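Local coordinates for protein anopheles gambiae adenosine kinase (Anopheles gambiae, PDB 3LOO) that catalyses the phosphorylation of adenosine to AMP, as an adenosine kinase of the pfkB carbohydrate kinase family, at residues C139-L142 with Q147-L150; D43-Y48 with L142-Q147; A152-A157 with F186-F191; I276-Q281 with D317-G322. All coordinates share one frame; numbering follows the deposited sequence.

Contact 1. Residues C139-L142 with Q147-L150; sequences CAVL and QRSL. With B4P (bis(adenosine)-5'-tetraphosphate), chain D.
Val141 stands beside Leu150 with the two side chains pointing the same way, CG1 of Val141 lying 3.8 Å from Leu150 CD1. Val141 CG1 lies opposite its own backbone N (chi1 176°), and from there it also covers one face of the Arg148 guanidinium, 3.3 Å from Arg148 NH1. The arginine chain reaches this place through a bend at chi3 (126°), which carries the flat group back over the valine methyl. Its NH2 is hydrogen-bonded to Asn313 and lies 3.1 Å from O1A of the bound bis(adenosine)-5'-tetraphosphate, which it approaches obliquely, so a hydrocarbon floor on one side and polar partners at NH2 together limit the rotation of the group. The two segments are the arms of the antiparallel hairpin formed by strands 137-144 and 147-153, in the smaller five-stranded sheet that in pfkB kinases forms a lid beside the nucleoside site. Leu142 and Ser149 are its hydrogen-bonded pair: Leu142 N donates to Ser149 O at 2.8 Å, and Ser149 N returns the bond to Leu142 O at 2.9 Å. Both of their side chains turn to the face averted from Val141 and Leu150, where Leu142 packs on Leu69 of helix 64-73 and the Ser149 hydroxyl is hydrogen-bonded to Gln51 O. On the ligand side, Leu150 splits its branches, CD1 staying with Val141 while CD2 is directed at the ligand phosphate. Cys139 SG lies 4.1 Å from Leu150 CG and 3.6 Å from C8A of the ligand adenine.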
# COMPACT_ATOMS: atom_id res chain seq x y z
N CYS A 139 9.32 10.22 -1.21
CA CYS A 139 8.17 10.70 -0.48
C CYS A 139 8.69 11.41 0.76
O CYS A 139 9.39 10.81 1.57
CB CYS A 139 7.22 9.54 -0.08
SG CYS A 139 5.76 10.10 0.87
N ALA A 140 8.39 12.71 0.88
CA ALA A 140 8.66 13.47 2.08
C ALA A 140 7.76 12.94 3.17
O ALA A 140 6.54 12.82 2.96
CB ALA A 140 8.38 14.98 1.84
N VAL A 141 8.34 12.61 4.33
CA VAL A 141 7.57 12.20 5.49
C VAL A 141 7.92 13.17 6.62
O VAL A 141 9.00 13.07 7.21
CB VAL A 141 7.94 10.77 5.95
CG1 VAL A 141 7.18 10.40 7.22
CG2 VAL A 141 7.69 9.72 4.85
N LEU A 142 7.04 14.13 6.87
CA LEU A 142 7.33 15.21 7.81
C LEU A 142 6.63 14.94 9.12
O LEU A 142 5.41 14.81 9.16
CB LEU A 142 6.86 16.55 7.24
CG LEU A 142 7.35 16.87 5.84
CD1 LEU A 142 6.98 18.28 5.45
CD2 LEU A 142 8.86 16.67 5.78
N GLN A 147 1.69 14.21 14.68
CA GLN A 147 1.12 14.21 13.34
C GLN A 147 2.18 13.95 12.26
O GLN A 147 3.38 14.17 12.48
CB GLN A 147 0.41 15.54 13.09
CG GLN A 147 -0.58 15.89 14.20
CD GLN A 147 -1.71 16.76 13.68
OE1 GLN A 147 -1.53 17.97 13.47
NE2 GLN A 147 -2.88 16.16 13.47
N ARG A 148 1.73 13.44 11.11
CA ARG A 148 2.60 13.17 9.96
C ARG A 148 1.98 13.78 8.74
O ARG A 148 0.75 13.76 8.59
CB ARG A 148 2.78 11.67 9.73
CG ARG A 148 3.58 11.00 10.80
CD ARG A 148 3.48 9.48 10.73
NE ARG A 148 4.85 9.01 10.67
CZ ARG A 148 5.42 8.55 9.57
NH1 ARG A 148 6.69 8.17 9.60
NH2 ARG A 148 4.71 8.46 8.44
N SER A 149 2.83 14.35 7.90
CA SER A 149 2.43 14.90 6.62
C SER A 149 3.35 14.38 5.51
O SER A 149 4.59 14.46 5.61
CB SER A 149 2.48 16.41 6.68
OG SER A 149 1.79 16.99 5.60
N LEU A 150 2.75 13.91 4.43
CA LEU A 150 3.46 13.16 3.39
C LEU A 150 3.33 13.89 2.09
O LEU A 150 2.26 14.40 1.79
CB LEU A 150 2.84 11.76 3.25
CG LEU A 150 3.31 10.56 4.08
CD1 LEU A 150 3.83 10.90 5.47
CD2 LEU A 150 2.20 9.45 4.15
PA B4P D . 1.83 6.08 6.61
O1A B4P D . 2.96 6.04 7.62
O2A B4P D . 1.18 7.44 6.33
O3A B4P D . 0.65 5.21 7.25
PB B4P D . 0.04 3.94 6.50
O1B B4P D . 1.05 2.79 6.45
O2B B4P D . -0.74 4.32 5.25
O3B B4P D . -0.90 3.77 7.86
PG B4P D . -2.51 3.80 7.95
O1G B4P D . -3.03 5.15 8.29
O2G B4P D . -3.03 3.21 6.65
O3G B4P D . -2.85 2.77 9.13
PD B4P D . -3.42 3.02 10.62
O1D B4P D . -2.80 4.26 11.15
O2D B4P D . -4.91 2.83 10.69
O5E B4P D . 2.28 5.35 5.23
C5E B4P D . 3.60 5.71 4.86
C4E B4P D . 4.02 5.23 3.50
O4E B4P D . 3.17 5.70 2.45
C3E B4P D . 5.37 5.82 3.20
O3E B4P D . 6.30 4.74 3.38
C2E B4P D . 5.30 6.23 1.74
O2E B4P D . 6.37 5.75 0.92
C1E B4P D . 3.93 5.71 1.27
N9A B4P D . 3.34 6.64 0.29
C8A B4P D . 2.92 7.93 0.49
N7A B4P D . 2.46 8.41 -0.70
C5A B4P D . 2.62 7.45 -1.66
C6A B4P D . 2.33 7.36 -3.03
N6A B4P D . 1.80 8.39 -3.75
N1A B4P D . 2.64 6.21 -3.69
C2A B4P D . 3.16 5.14 -3.03
N3A B4P D . 3.43 5.20 -1.72
C4A B4P D . 3.16 6.33 -1.02
O5F B4P D . -2.70 1.79 11.35
C5F B4P D . -2.69 0.48 10.79
C4F B4P D . -2.37 -0.47 11.94
O4F B4P D . -1.23 -0.04 12.70
C3F B4P D . -3.48 -0.47 12.98
O3F B4P D . -4.55 -1.30 12.53
C2F B4P D . -2.77 -0.99 14.21
O2F B4P D . -2.69 -2.43 14.18
C1F B4P D . -1.37 -0.35 14.09
N9B B4P D . -1.40 0.92 14.87
C8B B4P D . -1.52 2.16 14.35
N7B B4P D . -1.52 3.10 15.33
C5B B4P D . -1.40 2.47 16.52
C6B B4P D . -1.35 2.87 17.85
N6B B4P D . -1.42 4.19 18.15
N1B B4P D . -1.20 1.92 18.84
C2B B4P D . -1.12 0.60 18.54
N3B B4P D . -1.18 0.16 17.25
C4B B4P D . -1.32 1.03 16.21

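Contact 2. Residues D43-Y48 with L142-Q147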
# COMPACT_ATOMS: atom_id res chain seq x y z
N ASP A 43 6.26 25.88 10.48
CA ASP A 43 6.74 26.85 9.49
C ASP A 43 7.22 26.15 8.24
O ASP A 43 7.08 26.68 7.14
CB ASP A 43 7.83 27.77 10.06
CG ASP A 43 8.95 27.00 10.74
OD1 ASP A 43 10.11 27.47 10.70
OD2 ASP A 43 8.66 25.92 11.33
N LEU A 44 7.78 24.95 8.39
CA LEU A 44 8.14 24.19 7.18
C LEU A 44 6.88 23.79 6.39
O LEU A 44 6.82 24.00 5.20
CB LEU A 44 9.05 22.99 7.49
CG LEU A 44 9.52 22.25 6.23
CD1 LEU A 44 10.48 23.11 5.43
CD2 LEU A 44 10.18 20.98 6.64
N LEU A 45 5.88 23.25 7.07
CA LEU A 45 4.60 22.94 6.42
C LEU A 45 3.96 24.14 5.73
O LEU A 45 3.50 24.04 4.58
CB LEU A 45 3.61 22.38 7.44
CG LEU A 45 3.99 21.13 8.23
CD1 LEU A 45 2.73 20.52 8.80
CD2 LEU A 45 4.72 20.11 7.36
N ASN A 46 3.92 25.28 6.43
CA ASN A 46 3.37 26.51 5.88
C ASN A 46 4.13 26.96 4.68
O ASN A 46 3.52 27.30 3.67
CB ASN A 46 3.34 27.61 6.92
CG ASN A 46 2.20 27.46 7.89
OD1 ASN A 46 1.64 26.38 8.06
ND2 ASN A 46 1.85 28.56 8.55
N LYS A 47 5.45 26.88 4.74
CA LYS A 47 6.26 27.21 3.57
C LYS A 47 5.85 26.43 2.32
O LYS A 47 5.95 26.94 1.20
CB LYS A 47 7.74 26.97 3.85
CG LYS A 47 8.68 27.42 2.75
CD LYS A 47 10.14 27.23 3.18
CE LYS A 47 11.08 27.42 2.00
NZ LYS A 47 12.51 27.15 2.39
N TYR A 48 5.38 25.20 2.48
CA TYR A 48 5.06 24.38 1.30
C TYR A 48 3.55 24.11 1.10
O TYR A 48 3.15 23.21 0.32
CB TYR A 48 5.90 23.09 1.32
CG TYR A 48 7.35 23.37 1.03
CD1 TYR A 48 7.78 23.65 -0.26
CD2 TYR A 48 8.29 23.37 2.05
CE1 TYR A 48 9.14 23.92 -0.53
CE2 TYR A 48 9.63 23.63 1.80
CZ TYR A 48 10.05 23.90 0.53
OH TYR A 48 11.38 24.17 0.33
N LEU A 142 7.04 14.13 6.87
CA LEU A 142 7.33 15.21 7.81
C LEU A 142 6.63 14.94 9.12
O LEU A 142 5.41 14.81 9.16
CB LEU A 142 6.86 16.55 7.24
CG LEU A 142 7.35 16.87 5.84
CD1 LEU A 142 6.98 18.28 5.45
CD2 LEU A 142 8.86 16.67 5.78
N VAL A 143 7.42 14.86 10.19
CA VAL A 143 6.88 14.61 11.53
C VAL A 143 6.80 15.92 12.33
O VAL A 143 7.81 16.62 12.51
CB VAL A 143 7.75 13.58 12.27
CG1 VAL A 143 7.32 13.47 13.73
CG2 VAL A 143 7.68 12.24 11.58
N THR A 144 5.58 16.26 12.75
CA THR A 144 5.34 17.45 13.57
C THR A 144 4.46 17.02 14.74
O THR A 144 3.29 16.65 14.54
CB THR A 144 4.63 18.56 12.80
OG1 THR A 144 5.47 19.00 11.73
CG2 THR A 144 4.38 19.73 13.72
N GLY A 145 5.04 17.06 15.94
CA GLY A 145 4.40 16.53 17.14
C GLY A 145 4.11 15.06 16.92
O GLY A 145 5.02 14.30 16.58
N THR A 146 2.84 14.67 17.08
CA THR A 146 2.40 13.28 16.82
C THR A 146 1.67 13.14 15.47
O THR A 146 1.10 12.09 15.14
CB THR A 146 1.48 12.75 17.95
OG1 THR A 146 0.29 13.56 18.00
CG2 THR A 146 2.19 12.82 19.31
N GLN A 147 1.69 14.21 14.68
CA GLN A 147 1.12 14.21 13.34
C GLN A 147 2.18 13.95 12.26
O GLN A 147 3.38 14.17 12.48
CB GLN A 147 0.41 15.54 13.09
CG GLN A 147 -0.58 15.89 14.20
CD GLN A 147 -1.71 16.76 13.68
OE1 GLN A 147 -1.53 17.97 13.47
NE2 GLN A 147 -2.88 16.16 13.47
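Helix 43-47 lies across the end of strand 142-144 at an angle of 132° between their N-to-C directions, with a closest axis distance of 10.2 Å. Leu45 and Leu142 come nearest in the backbone, their CA atoms 8.3 Å apart, which leaves the space between to side chains. The strand then reverses in a type II' beta turn from Thr144 to Gln147, Gly145 taking the positive phi (58°) of its first corner; Gln147 N bonds to Thr144 O at 2.9 Å and Thr144 N to Gln147 O at 3.0 Å. This turn is the tip of the hairpin of strands 137-144 and 147-153, and the helix, which follows strand 33-39 of the same sheet in the chain, packs against one face of that lid sheet. On the helix side Leu45 does most of the packing. A chi1 of -58° turns its CG away from the carbonyl carbon and swings the branched end to the strand, where the two branches divide the work. CD2 presses on Leu142 CD1 at 3.5 Å, tighter than usual for two methyls, as the leucines pass alongside one another, heading opposite ways. CD1 lies 4.3 Å from Thr144 OG1, a hydroxyl already hydrogen-bonded to Val40 O. Leu44, one residue back along the helix, adds a looser touch, its CD2 being 4.4 Å from Leu142 CD1. Leu44 also rests on Leu69 of helix 64-73. That helix holds the far end of segment 43-48 as well, through Glu68, which forms a salt bridge with Lys47 and is hydrogen-bonded to the Tyr48 hydroxyl.

Contact 3. Residues A152-A157 with F186-F191; sequences ANLAAA and FFTVSF. With B4P (bis(adenosine)-5'-tetraphosphate), chain D.
Phe186 O is gripped by two backbone N-H groups, Val189 N at 3.0 Å and Ser190 N at 2.9 Å, and in the tight turn they close, Val189 points toward Ala157. Within the ribokinase-like fold the contact joins the lid sheet to the helical turn that follows strand 179-183 of the large alpha/beta sheet: residues 152-157 run off the lid strand 147-153, whereas residues 186-191 lead into helix 187-203. On the side of residues 152-157, Leu154 carries the larger share of the contact. It extends between the turn and the ligand, and its CD1 is pushed to 3.4 Å from Thr188 CG2, a tight fit for two methyls. The same CD1 touches Val189 CG2 at 3.7 Å. Thr188 turns its methyl to the leucine while its hydroxyl is hydrogen-bonded to Tyr221 OH. Val189 sets both methyls against the carbonyl oxygen of Ala157; the CG1 approach is so short that its exact value is doubtful. Leu154 O in turn accepts from Ala157 N at 2.9 Å, shaping the bend. On the ligand side, Leu154 CD2 lies 3.7 Å from the adenine amino nitrogen N6A, and Ala152 CB touches the same atom at 3.4 Å.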
# COMPACT_ATOMS: atom_id res chain seq x y z
N ALA A 152 4.47 13.05 -1.88
CA ALA A 152 5.05 12.04 -2.77
C ALA A 152 5.40 12.63 -4.13
O ALA A 152 4.53 13.15 -4.84
CB ALA A 152 4.07 10.82 -2.96
N ASN A 153 6.68 12.58 -4.44
CA ASN A 153 7.25 13.01 -5.69
C ASN A 153 7.50 11.74 -6.46
O ASN A 153 8.53 11.06 -6.25
CB ASN A 153 8.57 13.75 -5.43
CG ASN A 153 9.34 14.07 -6.72
OD1 ASN A 153 8.74 14.28 -7.78
ND2 ASN A 153 10.65 14.09 -6.63
N LEU A 154 6.52 11.39 -7.30
CA LEU A 154 6.49 10.07 -7.96
C LEU A 154 7.61 9.88 -8.96
O LEU A 154 8.23 8.81 -9.02
CB LEU A 154 5.14 9.79 -8.63
CG LEU A 154 3.92 9.63 -7.71
CD1 LEU A 154 2.71 9.18 -8.50
CD2 LEU A 154 4.21 8.58 -6.56
N ALA A 155 7.85 10.91 -9.78
CA ALA A 155 8.99 10.96 -10.71
C ALA A 155 9.08 9.65 -11.53
O ALA A 155 8.15 9.37 -12.29
CB ALA A 155 10.29 11.30 -9.95
N ALA A 156 10.13 8.82 -11.39
CA ALA A 156 10.25 7.60 -12.22
C ALA A 156 9.12 6.60 -12.02
O ALA A 156 8.76 5.84 -12.94
CB ALA A 156 11.62 6.90 -12.03
N ALA A 157 8.54 6.58 -10.82
CA ALA A 157 7.39 5.68 -10.59
C ALA A 157 6.25 5.99 -11.56
O ALA A 157 5.45 5.10 -11.86
CB ALA A 157 6.89 5.74 -9.15
N PHE A 186 -1.14 3.61 -6.97
CA PHE A 186 -0.73 3.18 -8.31
C PHE A 186 -1.69 3.67 -9.41
O PHE A 186 -1.30 3.70 -10.58
CB PHE A 186 -0.55 1.63 -8.36
CG PHE A 186 0.05 1.08 -9.66
CD1 PHE A 186 1.40 1.22 -9.95
CD2 PHE A 186 -0.75 0.37 -10.55
CE1 PHE A 186 1.97 0.69 -11.12
CE2 PHE A 186 -0.21 -0.17 -11.72
CZ PHE A 186 1.15 -0.02 -12.01
N PHE A 187 -2.91 4.04 -9.03
CA PHE A 187 -3.86 4.63 -10.02
C PHE A 187 -3.35 5.93 -10.65
O PHE A 187 -3.67 6.23 -11.82
CB PHE A 187 -5.24 4.89 -9.41
CG PHE A 187 -5.99 3.65 -9.01
CD1 PHE A 187 -5.35 2.40 -8.85
CD2 PHE A 187 -7.34 3.74 -8.74
CE1 PHE A 187 -6.08 1.29 -8.45
CE2 PHE A 187 -8.06 2.64 -8.34
CZ PHE A 187 -7.43 1.42 -8.18
N THR A 188 -2.55 6.69 -9.90
CA THR A 188 -1.91 7.91 -10.42
C THR A 188 -1.07 7.54 -11.63
O THR A 188 -0.99 8.28 -12.62
CB THR A 188 -0.97 8.57 -9.36
OG1 THR A 188 -1.71 8.81 -8.18
CG2 THR A 188 -0.34 9.89 -9.87
N VAL A 189 -0.46 6.35 -11.57
CA VAL A 189 0.55 5.99 -12.54
C VAL A 189 0.01 5.12 -13.68
O VAL A 189 0.37 5.34 -14.82
CB VAL A 189 1.75 5.31 -11.84
CG1 VAL A 189 2.68 4.75 -12.84
CG2 VAL A 189 2.46 6.34 -10.92
N SER A 190 -0.79 4.10 -13.36
CA SER A 190 -1.28 3.20 -14.40
C SER A 190 -2.51 2.47 -13.94
O SER A 190 -2.45 1.26 -13.63
CB SER A 190 -0.20 2.16 -14.80
OG SER A 190 -0.52 1.58 -16.07
N PHE A 191 -3.62 3.19 -13.89
CA PHE A 191 -4.88 2.55 -13.58
C PHE A 191 -5.18 1.42 -14.57
O PHE A 191 -5.80 0.41 -14.22
CB PHE A 191 -6.07 3.55 -13.56
CG PHE A 191 -7.40 2.88 -13.44
CD1 PHE A 191 -7.78 2.26 -12.24
CD2 PHE A 191 -8.28 2.83 -14.53
CE1 PHE A 191 -8.98 1.62 -12.13
CE2 PHE A 191 -9.51 2.18 -14.41
CZ PHE A 191 -9.86 1.58 -13.23
PA B4P D . 1.83 6.08 6.61
O1A B4P D . 2.96 6.04 7.62
O2A B4P D . 1.18 7.44 6.33
O3A B4P D . 0.65 5.21 7.25
PB B4P D . 0.04 3.94 6.50
O1B B4P D . 1.05 2.79 6.45
O2B B4P D . -0.74 4.32 5.25
O3B B4P D . -0.90 3.77 7.86
PG B4P D . -2.51 3.80 7.95
O1G B4P D . -3.03 5.15 8.29
O2G B4P D . -3.03 3.21 6.65
O3G B4P D . -2.85 2.77 9.13
PD B4P D . -3.42 3.02 10.62
O1D B4P D . -2.80 4.26 11.15
O2D B4P D . -4.91 2.83 10.69
O5E B4P D . 2.28 5.35 5.23
C5E B4P D . 3.60 5.71 4.86
C4E B4P D . 4.02 5.23 3.50
O4E B4P D . 3.17 5.70 2.45
C3E B4P D . 5.37 5.82 3.20
O3E B4P D . 6.30 4.74 3.38
C2E B4P D . 5.30 6.23 1.74
O2E B4P D . 6.37 5.75 0.92
C1E B4P D . 3.93 5.71 1.27
N9A B4P D . 3.34 6.64 0.29
C8A B4P D . 2.92 7.93 0.49
N7A B4P D . 2.46 8.41 -0.70
C5A B4P D . 2.62 7.45 -1.66
C6A B4P D . 2.33 7.36 -3.03
N6A B4P D . 1.80 8.39 -3.75
N1A B4P D . 2.64 6.21 -3.69
C2A B4P D . 3.16 5.14 -3.03
N3A B4P D . 3.43 5.20 -1.72
C4A B4P D . 3.16 6.33 -1.02
O5F B4P D . -2.70 1.79 11.35
C5F B4P D . -2.69 0.48 10.79
C4F B4P D . -2.37 -0.47 11.94
O4F B4P D . -1.23 -0.04 12.70
C3F B4P D . -3.48 -0.47 12.98
O3F B4P D . -4.55 -1.30 12.53
C2F B4P D . -2.77 -0.99 14.21
O2F B4P D . -2.69 -2.43 14.18
C1F B4P D . -1.37 -0.35 14.09
N9B B4P D . -1.40 0.92 14.87
C8B B4P D . -1.52 2.16 14.35
N7B B4P D . -1.52 3.10 15.33
C5B B4P D . -1.40 2.47 16.52
C6B B4P D . -1.35 2.87 17.85
N6B B4P D . -1.42 4.19 18.15
N1B B4P D . -1.20 1.92 18.84
C2B B4P D . -1.12 0.60 18.54
N3B B4P D . -1.18 0.16 17.25
C4B B4P D . -1.32 1.03 16.21

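Contact 4. Residues I276-Q281 with D317-G322. With B4P (bis(adenosine)-5'-tetraphosphate), chain D.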
# COMPACT_ATOMS: atom_id res chain seq x y z
N ILE A 276 -14.51 -8.86 0.95
CA ILE A 276 -14.08 -8.48 2.31
C ILE A 276 -13.63 -7.02 2.28
O ILE A 276 -12.92 -6.60 1.34
CB ILE A 276 -12.88 -9.37 2.72
CG1 ILE A 276 -13.36 -10.81 2.80
CG2 ILE A 276 -12.39 -8.99 4.07
CD1 ILE A 276 -14.49 -10.97 3.74
N VAL A 277 -14.09 -6.24 3.25
CA VAL A 277 -13.58 -4.88 3.45
C VAL A 277 -12.94 -4.81 4.84
O VAL A 277 -13.57 -5.22 5.81
CB VAL A 277 -14.69 -3.82 3.27
CG1 VAL A 277 -14.13 -2.40 3.47
CG2 VAL A 277 -15.37 -3.98 1.88
N ILE A 278 -11.71 -4.34 4.92
CA ILE A 278 -10.97 -4.23 6.22
C ILE A 278 -10.60 -2.77 6.49
O ILE A 278 -9.93 -2.15 5.66
CB ILE A 278 -9.73 -5.17 6.26
CG1 ILE A 278 -10.20 -6.64 6.22
CG2 ILE A 278 -8.88 -4.95 7.52
CD1 ILE A 278 -9.09 -7.65 5.89
N ILE A 279 -11.06 -2.22 7.61
CA ILE A 279 -10.81 -0.81 7.95
C ILE A 279 -10.02 -0.73 9.23
O ILE A 279 -10.48 -1.22 10.28
CB ILE A 279 -12.13 -0.02 8.09
CG1 ILE A 279 -12.89 -0.13 6.76
CG2 ILE A 279 -11.83 1.46 8.45
CD1 ILE A 279 -14.29 0.32 6.82
N THR A 280 -8.81 -0.16 9.12
CA THR A 280 -7.96 0.10 10.25
C THR A 280 -8.35 1.46 10.83
O THR A 280 -8.83 2.35 10.11
CB THR A 280 -6.43 0.07 9.86
OG1 THR A 280 -6.12 1.12 8.92
CG2 THR A 280 -6.05 -1.31 9.22
N GLN A 281 -8.14 1.62 12.13
CA GLN A 281 -8.51 2.82 12.86
C GLN A 281 -7.41 3.23 13.86
O GLN A 281 -7.73 3.55 15.00
CB GLN A 281 -9.75 2.54 13.71
CG GLN A 281 -10.91 1.82 13.05
CD GLN A 281 -12.19 1.91 13.90
OE1 GLN A 281 -12.51 1.01 14.71
NE2 GLN A 281 -12.88 3.03 13.77
N ASP A 317 0.79 -0.23 6.04
CA ASP A 317 1.43 -1.09 5.04
C ASP A 317 1.88 -2.43 5.63
O ASP A 317 1.72 -3.47 4.98
CB ASP A 317 2.59 -0.38 4.32
CG ASP A 317 2.16 0.98 3.66
OD1 ASP A 317 0.97 1.16 3.31
OD2 ASP A 317 3.04 1.86 3.50
N ALA A 318 2.41 -2.36 6.86
CA ALA A 318 2.83 -3.51 7.62
C ALA A 318 1.67 -4.38 8.05
O ALA A 318 1.82 -5.62 8.12
CB ALA A 318 3.60 -3.02 8.93
N PHE A 319 0.55 -3.73 8.37
CA PHE A 319 -0.68 -4.46 8.66
C PHE A 319 -1.02 -5.33 7.45
O PHE A 319 -1.28 -6.52 7.60
CB PHE A 319 -1.85 -3.54 8.96
CG PHE A 319 -3.15 -4.28 9.08
CD1 PHE A 319 -3.52 -4.86 10.30
CD2 PHE A 319 -3.96 -4.46 7.97
CE1 PHE A 319 -4.70 -5.60 10.41
CE2 PHE A 319 -5.14 -5.21 8.06
CZ PHE A 319 -5.51 -5.78 9.27
N VAL A 320 -1.01 -4.74 6.27
CA VAL A 320 -1.30 -5.52 5.04
C VAL A 320 -0.26 -6.62 4.77
O VAL A 320 -0.63 -7.74 4.44
CB VAL A 320 -1.50 -4.64 3.79
CG1 VAL A 320 -1.64 -5.52 2.49
CG2 VAL A 320 -2.78 -3.79 3.93
N GLY A 321 1.03 -6.31 4.92
CA GLY A 321 2.06 -7.37 4.80
C GLY A 321 1.80 -8.58 5.71
O GLY A 321 1.94 -9.70 5.28
N GLY A 322 1.43 -8.34 6.97
CA GLY A 322 1.14 -9.41 7.94
C GLY A 322 -0.05 -10.24 7.47
O GLY A 322 -0.03 -11.47 7.50
PA B4P D . 1.83 6.08 6.61
O1A B4P D . 2.96 6.04 7.62
O2A B4P D . 1.18 7.44 6.33
O3A B4P D . 0.65 5.21 7.25
PB B4P D . 0.04 3.94 6.50
O1B B4P D . 1.05 2.79 6.45
O2B B4P D . -0.74 4.32 5.25
O3B B4P D . -0.90 3.77 7.86
PG B4P D . -2.51 3.80 7.95
O1G B4P D . -3.03 5.15 8.29
O2G B4P D . -3.03 3.21 6.65
O3G B4P D . -2.85 2.77 9.13
PD B4P D . -3.42 3.02 10.62
O1D B4P D . -2.80 4.26 11.15
O2D B4P D . -4.91 2.83 10.69
O5E B4P D . 2.28 5.35 5.23
C5E B4P D . 3.60 5.71 4.86
C4E B4P D . 4.02 5.23 3.50
O4E B4P D . 3.17 5.70 2.45
C3E B4P D . 5.37 5.82 3.20
O3E B4P D . 6.30 4.74 3.38
C2E B4P D . 5.30 6.23 1.74
O2E B4P D . 6.37 5.75 0.92
C1E B4P D . 3.93 5.71 1.27
N9A B4P D . 3.34 6.64 0.29
C8A B4P D . 2.92 7.93 0.49
N7A B4P D . 2.46 8.41 -0.70
C5A B4P D . 2.62 7.45 -1.66
C6A B4P D . 2.33 7.36 -3.03
N6A B4P D . 1.80 8.39 -3.75
N1A B4P D . 2.64 6.21 -3.69
C2A B4P D . 3.16 5.14 -3.03
N3A B4P D . 3.43 5.20 -1.72
C4A B4P D . 3.16 6.33 -1.02
O5F B4P D . -2.70 1.79 11.35
C5F B4P D . -2.69 0.48 10.79
C4F B4P D . -2.37 -0.47 11.94
O4F B4P D . -1.23 -0.04 12.70
C3F B4P D . -3.48 -0.47 12.98
O3F B4P D . -4.55 -1.30 12.53
C2F B4P D . -2.77 -0.99 14.21
O2F B4P D . -2.69 -2.43 14.18
C1F B4P D . -1.37 -0.35 14.09
N9B B4P D . -1.40 0.92 14.87
C8B B4P D . -1.52 2.16 14.35
N7B B4P D . -1.52 3.10 15.33
C5B B4P D . -1.40 2.47 16.52
C6B B4P D . -1.35 2.87 17.85
N6B B4P D . -1.42 4.19 18.15
N1B B4P D . -1.20 1.92 18.84
C2B B4P D . -1.12 0.60 18.54
N3B B4P D . -1.18 0.16 17.25
C4B B4P D . -1.32 1.03 16.21
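Thr280 lays its methyl over one face of the Phe319 ring, a CH-pi contact in which CG2 stands 4.1 Å from the ring centroid and 15° off the ring normal, shifted toward the rim. The two side chains approach from opposing sides, one pointing from the strand and the other from the helix. With CG trans to the backbone N (chi1 173°), the Phe319 ring extends toward the strand. Ile278, two residues back on the same side of the strand, crosses the ring obliquely, with CG2 at 3.8 Å from Phe319 CE2. Strand 276-281 belongs to the large sheet of the pfkB fold, and helix 315-328 covers it; helix 333-350 completes the packing, with Ile337 touching both Ile278 and Phe319 and Ile341 touching the ring. A chi1 of 64° sets Thr280 OG1 between its backbone N and carbonyl carbon, facing the ligand, while CG2 goes to the ring; OG1 donates to O2D of the tetraphosphate at 2.7 Å. Near the helix start, Asp317, the last residue of the Gly-Ala-Gly-Asp signature of this family, donates its backbone N to O1B at 3.1 Å in a bent bond. Its carboxylate is held in place by Ser82 at OD1 and Asn85 at OD2, and OD2 lies 3.5 Å from C4E of the ligand sugar. The apolar packing thus joins strand and helix, while their polar groups bind different phosphates of the same tetraphosphate, and the helix N-terminal end, with its partial positive charge, probably helps to stabilise the negative charge there.

Along the chain, contacts 1, 3 and 4 follow in series, while contact 2 reaches back to the early helix 42-47 and ends on the hairpin of contact 1. Contacts 1 and 2 share strand 137-144, their centres about 8 Å apart; contact 3 continues from strand 147-153 of the same five-stranded sheet, its centre about 17 Å from that of contact 1, and the two touch through Cys139 and Ala152. Contact 4 lies in the large sheet region, its centre about 22 Å from that of contact 3 and across the chain's centre. Contacts 1, 3 and 4 all reach the dinucleotide, which therefore spans lid and main domain, consistent with a ligand bridging the adenosine and ATP sites.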